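Local atomic coordinates of beta-N-acetylhexosaminidase (Bacteroides fragilis, PDB entry 4PYS), a protein that probably hydrolyses terminal, non-reducing beta-linked N-acetylhexosamine units from glycans, as a family 20 glycoside hydrolase with a TIM-barrel catalytic domain. Residues C278-G289 with L331-W341. Numbering follows the deposited sequence.
Sequences CRMFPSAYIHLG and LKQKGRKAIFW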
ATOM      1  N   CYS A 278       2.640  13.580 -11.183  1.00 29.46           N
ATOM      2  CA  CYS A 278       1.800  14.382 -10.301  1.00 36.02           C
ATOM      3  C   CYS A 278       0.435  14.725 -10.911  1.00 39.77           C
ATOM      4  O   CYS A 278      -0.552  14.867 -10.185  1.00 42.32           O
ATOM      5  CB  CYS A 278       2.547  15.629  -9.821  1.00 37.80           C
ATOM      6  SG  CYS A 278       3.866  15.194  -8.654  1.00 38.63           S
ATOM      7  N   ARG A 279       0.372  14.836 -12.237  1.00 35.65           N
ATOM      8  CA  ARG A 279      -0.904  15.074 -12.907  1.00 37.14           C
ATOM      9  C   ARG A 279      -1.816  13.860 -12.792  1.00 42.06           C
ATOM     10  O   ARG A 279      -3.032  14.003 -12.637  1.00 46.04           O
ATOM     11  CB  ARG A 279      -0.693  15.385 -14.385  1.00 42.49           C
ATOM     12  CG  ARG A 279       0.004  16.685 -14.649  1.00 52.48           C
ATOM     13  CD  ARG A 279       0.066  16.945 -16.147  1.00 64.03           C
ATOM     14  NE  ARG A 279       1.420  17.280 -16.574  1.00 67.43           N
ATOM     15  CZ  ARG A 279       1.912  17.008 -17.778  1.00 72.46           C
ATOM     16  NH1 ARG A 279       3.158  17.357 -18.080  1.00 70.08           N
ATOM     17  NH2 ARG A 279       1.158  16.389 -18.680  1.00 73.28           N
HETATM   18  N   MSE A 280      -1.218  12.672 -12.871  1.00 34.85           N
HETATM   19  CA  MSE A 280      -1.966  11.420 -12.895  1.00 34.36           C
HETATM   20  C   MSE A 280      -2.349  10.951 -11.504  1.00 37.48           C
HETATM   21  O   MSE A 280      -3.441  10.413 -11.311  1.00 36.90           O
HETATM   22  CB  MSE A 280      -1.147  10.307 -13.561  1.00 31.46           C
HETATM   23  CG  MSE A 280      -0.963  10.458 -15.049  1.00 42.71           C
HETATM   24 SE   MSE A 280      -0.218   8.781 -15.681  0.66 37.61          SE
HETATM   25  CE  MSE A 280       1.651   9.086 -15.165  1.00 36.67           C
ATOM     26  N   PHE A 281      -1.444  11.136 -10.545  1.00 30.90           N
ATOM     27  CA  PHE A 281      -1.638  10.619  -9.195  1.00 26.37           C
ATOM     28  C   PHE A 281      -1.846  11.777  -8.228  1.00 33.61           C
ATOM     29  O   PHE A 281      -0.892  12.469  -7.878  1.00 33.11           O
ATOM     30  CB  PHE A 281      -0.415   9.803  -8.751  1.00 28.86           C
ATOM     31  CG  PHE A 281      -0.196   8.532  -9.541  1.00 28.74           C
ATOM     32  CD1 PHE A 281       0.554   8.539 -10.709  1.00 27.22           C
ATOM     33  CD2 PHE A 281      -0.720   7.329  -9.095  1.00 25.34           C
ATOM     34  CE1 PHE A 281       0.763   7.368 -11.437  1.00 27.49           C
ATOM     35  CE2 PHE A 281      -0.515   6.152  -9.804  1.00 27.97           C
ATOM     36  CZ  PHE A 281       0.225   6.171 -10.985  1.00 28.78           C
ATOM     37  N   PRO A 282      -3.092  11.991  -7.782  1.00 34.61           N
ATOM     38  CA  PRO A 282      -3.357  13.115  -6.874  1.00 36.62           C
ATOM     39  C   PRO A 282      -2.803  12.918  -5.461  1.00 34.17           C
ATOM     40  O   PRO A 282      -2.869  13.856  -4.654  1.00 35.86           O
ATOM     41  CB  PRO A 282      -4.890  13.185  -6.844  1.00 41.86           C
ATOM     42  CG  PRO A 282      -5.336  11.776  -7.158  1.00 41.70           C
ATOM     43  CD  PRO A 282      -4.328  11.280  -8.165  1.00 35.65           C
ATOM     44  N   SER A 283      -2.274  11.730  -5.173  1.00 26.89           N
ATOM     45  CA  SER A 283      -1.673  11.407  -3.868  1.00 26.16           C
ATOM     46  C   SER A 283      -0.762  12.510  -3.322  1.00 30.87           C
ATOM     47  O   SER A 283       0.114  13.001  -4.021  1.00 31.54           O
ATOM     48  CB  SER A 283      -0.871  10.112  -3.975  1.00 25.33           C
ATOM     49  OG  SER A 283      -0.169   9.844  -2.771  1.00 25.51           O
ATOM     50  N   ALA A 284      -0.975  12.884  -2.066  1.00 27.02           N
ATOM     51  CA  ALA A 284      -0.121  13.853  -1.394  1.00 30.71           C
ATOM     52  C   ALA A 284       1.315  13.339  -1.258  1.00 30.14           C
ATOM     53  O   ALA A 284       2.256  14.131  -1.075  1.00 33.71           O
ATOM     54  CB  ALA A 284      -0.695  14.188  -0.030  1.00 33.35           C
ATOM     55  N   TYR A 285       1.466  12.017  -1.338  1.00 27.60           N
ATOM     56  CA  TYR A 285       2.759  11.357  -1.199  1.00 26.20           C
ATOM     57  C   TYR A 285       3.229  10.725  -2.509  1.00 23.90           C
ATOM     58  O   TYR A 285       2.484   9.984  -3.162  1.00 27.17           O
ATOM     59  CB  TYR A 285       2.644  10.223  -0.181  1.00 24.30           C
ATOM     60  CG  TYR A 285       2.346  10.698   1.209  1.00 28.05           C
ATOM     61  CD1 TYR A 285       3.374  11.008   2.084  1.00 31.60           C
ATOM     62  CD2 TYR A 285       1.037  10.812   1.658  1.00 28.48           C
ATOM     63  CE1 TYR A 285       3.113  11.435   3.364  1.00 35.74           C
ATOM     64  CE2 TYR A 285       0.765  11.238   2.945  1.00 32.94           C
ATOM     65  CZ  TYR A 285       1.807  11.553   3.791  1.00 40.51           C
ATOM     66  OH  TYR A 285       1.556  11.983   5.078  1.00 40.93           O
ATOM     67  N   ILE A 286       4.480  10.985  -2.871  1.00 27.47           N
ATOM     68  CA  ILE A 286       5.088  10.320  -4.030  1.00 23.89           C
ATOM     69  C   ILE A 286       6.361   9.646  -3.550  1.00 24.31           C
ATOM     70  O   ILE A 286       7.172  10.282  -2.869  1.00 27.67           O
ATOM     71  CB  ILE A 286       5.465  11.343  -5.119  1.00 29.09           C
ATOM     72  CG1 ILE A 286       4.260  12.209  -5.502  1.00 34.22           C
ATOM     73  CG2 ILE A 286       6.055  10.634  -6.345  1.00 27.22           C
ATOM     74  CD1 ILE A 286       3.173  11.466  -6.284  1.00 29.61           C
ATOM     75  N   HIS A 287       6.548   8.378  -3.904  1.00 23.74           N
ATOM     76  CA  HIS A 287       7.702   7.621  -3.430  1.00 24.64           C
ATOM     77  C   HIS A 287       8.793   7.719  -4.496  1.00 26.53           C
ATOM     78  O   HIS A 287       8.534   7.447  -5.665  1.00 25.16           O
ATOM     79  CB  HIS A 287       7.309   6.158  -3.231  1.00 24.06           C
ATOM     80  CG  HIS A 287       8.195   5.401  -2.285  1.00 25.35           C
ATOM     81  ND1 HIS A 287       9.558   5.284  -2.462  1.00 27.07           N
ATOM     82  CD2 HIS A 287       7.900   4.690  -1.168  1.00 25.57           C
ATOM     83  CE1 HIS A 287      10.069   4.559  -1.483  1.00 28.42           C
ATOM     84  NE2 HIS A 287       9.082   4.181  -0.688  1.00 27.49           N
ATOM     85  N   LEU A 288       9.998   8.112  -4.102  1.00 28.43           N
ATOM     86  CA  LEU A 288      11.088   8.269  -5.067  1.00 28.67           C
ATOM     87  C   LEU A 288      12.168   7.200  -4.899  1.00 30.47           C
ATOM     88  O   LEU A 288      13.262   7.327  -5.449  1.00 32.79           O
ATOM     89  CB  LEU A 288      11.709   9.665  -4.964  1.00 30.08           C
ATOM     90  CG  LEU A 288      10.772  10.824  -5.299  1.00 29.25           C
ATOM     91  CD1 LEU A 288      11.491  12.165  -5.156  1.00 32.06           C
ATOM     92  CD2 LEU A 288      10.185  10.663  -6.708  1.00 28.94           C
ATOM     93  N   GLY A 289      11.859   6.140  -4.159  1.00 29.99           N
ATOM     94  CA  GLY A 289      12.841   5.096  -3.909  1.00 33.92           C
ATOM     95  C   GLY A 289      14.057   5.602  -3.159  1.00 43.60           C
ATOM     96  O   GLY A 289      13.976   5.956  -1.990  1.00 35.02           O
ATOM     97  N   LEU A 331       9.170  18.205  -5.740  1.00 36.44           N
ATOM     98  CA  LEU A 331       7.881  17.727  -5.261  1.00 34.53           C
ATOM     99  C   LEU A 331       7.297  18.729  -4.267  1.00 41.37           C
ATOM    100  O   LEU A 331       6.090  18.976  -4.263  1.00 40.63           O
ATOM    101  CB  LEU A 331       8.014  16.344  -4.629  1.00 35.46           C
ATOM    102  CG  LEU A 331       8.159  15.200  -5.630  1.00 34.39           C
ATOM    103  CD1 LEU A 331       8.321  13.888  -4.898  1.00 32.73           C
ATOM    104  CD2 LEU A 331       6.946  15.163  -6.549  1.00 36.51           C
ATOM    105  N   LYS A 332       8.163  19.324  -3.451  1.00 37.65           N
ATOM    106  CA  LYS A 332       7.725  20.311  -2.467  1.00 45.25           C
ATOM    107  C   LYS A 332       7.033  21.504  -3.124  1.00 48.11           C
ATOM    108  O   LYS A 332       5.991  21.960  -2.647  1.00 52.20           O
ATOM    109  CB  LYS A 332       8.897  20.786  -1.603  1.00 48.30           C
ATOM    110  CG  LYS A 332       8.479  21.713  -0.471  1.00 52.20           C
ATOM    111  CD  LYS A 332       9.619  21.970   0.489  1.00 54.87           C
ATOM    112  CE  LYS A 332       9.258  23.067   1.476  1.00 58.70           C
ATOM    113  NZ  LYS A 332      10.355  23.304   2.450  1.00 63.36           N
ATOM    114  N   GLN A 333       7.592  21.997  -4.225  1.00 41.02           N
ATOM    115  CA  GLN A 333       6.990  23.141  -4.916  1.00 42.84           C
ATOM    116  C   GLN A 333       5.701  22.732  -5.634  1.00 46.09           C
ATOM    117  O   GLN A 333       4.921  23.578  -6.057  1.00 50.74           O
ATOM    118  CB  GLN A 333       7.991  23.833  -5.858  1.00 49.87           C
ATOM    119  CG  GLN A 333       8.227  23.159  -7.208  1.00 59.58           C
ATOM    120  CD  GLN A 333       9.380  23.801  -7.984  1.00 70.83           C
ATOM    121  OE1 GLN A 333      10.450  24.055  -7.428  1.00 78.54           O
ATOM    122  NE2 GLN A 333       9.163  24.065  -9.270  1.00 65.86           N
ATOM    123  N   LYS A 334       5.476  21.425  -5.745  1.00 47.20           N
ATOM    124  CA  LYS A 334       4.225  20.893  -6.280  1.00 45.88           C
ATOM    125  C   LYS A 334       3.230  20.550  -5.176  1.00 48.27           C
ATOM    126  O   LYS A 334       2.130  20.067  -5.449  1.00 48.24           O
ATOM    127  CB  LYS A 334       4.489  19.637  -7.101  1.00 44.75           C
ATOM    128  CG  LYS A 334       5.288  19.886  -8.357  1.00 48.86           C
ATOM    129  CD  LYS A 334       5.248  18.659  -9.232  1.00 48.73           C
ATOM    130  CE  LYS A 334       5.210  19.058 -10.683  1.00 56.67           C
ATOM    131  NZ  LYS A 334       3.989  19.827 -11.064  1.00 59.25           N
ATOM    132  N   GLY A 335       3.624  20.780  -3.928  1.00 46.40           N
ATOM    133  CA  GLY A 335       2.748  20.494  -2.804  1.00 40.75           C
ATOM    134  C   GLY A 335       2.677  19.030  -2.416  1.00 40.37           C
ATOM    135  O   GLY A 335       1.729  18.611  -1.747  1.00 40.50           O
ATOM    136  N   ARG A 336       3.675  18.245  -2.814  1.00 32.62           N
ATOM    137  CA  ARG A 336       3.701  16.831  -2.445  1.00 30.93           C
ATOM    138  C   ARG A 336       4.812  16.546  -1.441  1.00 31.39           C
ATOM    139  O   ARG A 336       5.757  17.333  -1.295  1.00 35.02           O
ATOM    140  CB  ARG A 336       3.892  15.953  -3.684  1.00 35.25           C
ATOM    141  CG  ARG A 336       2.956  16.289  -4.827  1.00 33.65           C
ATOM    142  CD  ARG A 336       1.474  16.112  -4.453  1.00 32.03           C
ATOM    143  NE  ARG A 336       0.633  16.523  -5.575  1.00 37.05           N
ATOM    144  CZ  ARG A 336       0.153  15.688  -6.488  1.00 38.75           C
ATOM    145  NH1 ARG A 336       0.398  14.388  -6.397  1.00 32.31           N
ATOM    146  NH2 ARG A 336      -0.575  16.148  -7.491  1.00 37.89           N
ATOM    147  N   LYS A 337       4.667  15.434  -0.736  1.00 29.76           N
ATOM    148  CA  LYS A 337       5.710  14.905   0.131  1.00 33.60           C
ATOM    149  C   LYS A 337       6.467  13.817  -0.619  1.00 34.40           C
ATOM    150  O   LYS A 337       5.903  13.146  -1.485  1.00 34.90           O
ATOM    151  CB  LYS A 337       5.106  14.353   1.421  1.00 32.18           C
ATOM    152  CG  LYS A 337       4.531  15.468   2.306  1.00 39.63           C
ATOM    153  CD  LYS A 337       3.993  14.945   3.628  1.00 50.55           C
ATOM    154  CE  LYS A 337       3.529  16.098   4.523  1.00 55.79           C
ATOM    155  NZ  LYS A 337       4.615  17.095   4.767  1.00 60.99           N
ATOM    156  N   ALA A 338       7.745  13.652  -0.297  1.00 31.70           N
ATOM    157  CA  ALA A 338       8.588  12.686  -0.997  1.00 29.96           C
ATOM    158  C   ALA A 338       8.995  11.566  -0.056  1.00 28.08           C
ATOM    159  O   ALA A 338       9.599  11.825   0.991  1.00 30.52           O
ATOM    160  CB  ALA A 338       9.819  13.380  -1.542  1.00 30.26           C
ATOM    161  N   ILE A 339       8.679  10.321  -0.415  1.00 25.48           N
ATOM    162  CA  ILE A 339       9.078   9.191   0.416  1.00 23.52           C
ATOM    163  C   ILE A 339      10.339   8.561  -0.165  1.00 28.40           C
ATOM    164  O   ILE A 339      10.435   8.377  -1.377  1.00 27.22           O
ATOM    165  CB  ILE A 339       7.988   8.100   0.492  1.00 21.63           C
ATOM    166  CG1 ILE A 339       6.648   8.693   0.933  1.00 26.62           C
ATOM    167  CG2 ILE A 339       8.411   6.990   1.459  1.00 22.52           C
ATOM    168  CD1 ILE A 339       5.457   7.722   0.760  1.00 22.50           C
ATOM    169  N   PHE A 340      11.295   8.232   0.701  1.00 25.81           N
ATOM    170  CA  PHE A 340      12.520   7.554   0.280  1.00 28.10           C
ATOM    171  C   PHE A 340      12.705   6.311   1.128  1.00 32.01           C
ATOM    172  O   PHE A 340      12.330   6.307   2.296  1.00 23.72           O
ATOM    173  CB  PHE A 340      13.744   8.446   0.506  1.00 27.31           C
ATOM    174  CG  PHE A 340      13.804   9.655  -0.380  1.00 28.70           C
ATOM    175  CD1 PHE A 340      14.231   9.547  -1.699  1.00 30.14           C
ATOM    176  CD2 PHE A 340      13.478  10.906   0.115  1.00 36.36           C
ATOM    177  CE1 PHE A 340      14.310  10.663  -2.515  1.00 33.51           C
ATOM    178  CE2 PHE A 340      13.555  12.036  -0.695  1.00 37.09           C
ATOM    179  CZ  PHE A 340      13.970  11.911  -2.013  1.00 38.17           C
ATOM    180  N   TRP A 341      13.297   5.262   0.564  1.00 27.60           N
ATOM    181  CA  TRP A 341      13.706   4.122   1.388  1.00 29.74           C
ATOM    182  C   TRP A 341      14.777   4.568   2.386  1.00 29.05           C
ATOM    183  O   TRP A 341      15.560   5.468   2.097  1.00 31.84           O
ATOM    184  CB  TRP A 341      14.244   2.982   0.517  1.00 24.91           C
ATOM    185  CG  TRP A 341      13.209   2.398  -0.419  1.00 23.05           C
ATOM    186  CD1 TRP A 341      13.188   2.492  -1.785  1.00 29.14           C
ATOM    187  CD2 TRP A 341      12.053   1.647  -0.051  1.00 24.31           C
ATOM    188  NE1 TRP A 341      12.088   1.839  -2.286  1.00 27.41           N
ATOM    189  CE2 TRP A 341      11.377   1.306  -1.240  1.00 24.17           C
ATOM    190  CE3 TRP A 341      11.528   1.215   1.167  1.00 21.63           C
ATOM    191  CZ2 TRP A 341      10.200   0.564  -1.241  1.00 23.26           C
ATOM    192  CZ3 TRP A 341      10.356   0.468   1.163  1.00 22.98           C
ATOM    193  CH2 TRP A 341       9.704   0.151  -0.032  1.00 24.55           C
TER
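Arg-336 sends its guanidinium into the turn that follows helix 264-280, where three backbone carbonyls converge on it. Arg-336 NH1 meets Phe-281 O at 2.7 Å, close to the guanidinium plane and nearly straight at 162°, and makes a weak second bond to Ser-283 O. Arg-336 NH2 takes Cys-278 O, 3.0 Å away and tilted out of that plane. CB of Cys-278 lies over one face of the group and Pro-282 O over the other. The bend at chi2 (-61°) brings the guanidinium to the carbonyls of Phe-281 and Ser-283. Leu-331 from helix 316-333 sets CD2 against Cys-278 SG and CD1 against Ile-286 CB.

Beyond the arginine, strands 285-287 and 337-341 run parallel as neighbours in the catalytic barrel; four backbone bonds, from Lys-337 N to Ala-284 O through Leu-288 N to Ile-339 O, join them. Ile-339 shares a face with Tyr-285 and His-287; its CD1 rests on Tyr-285 CB, and its CG2 makes a CH-pi contact over the imidazole, 3.8 Å from the ring centroid. His-287 CE1 in turn sits over the indole of Trp-341, 3.5 Å from NE1, the planes inclined at 49°. Gly-289 N donates to His-287 ND1 in the ring plane at 3.0 Å, and His-287 NE2 is hydrogen-bonded to Gln-359 OE1. Trp-341 NE1 is hydrogen-bonded to Glu-223 OE2.

Chemically, the contact has two ends: the arginine gathers carbonyls of the last helical turn and the loop after it, where its charge should suit their dipoles, while His-287, its rotation set by bonds at both ring nitrogens, packs against Trp-341, whose side chain borders a glycerol, probably from the crystallisation liquor, consistent with a pocket wall.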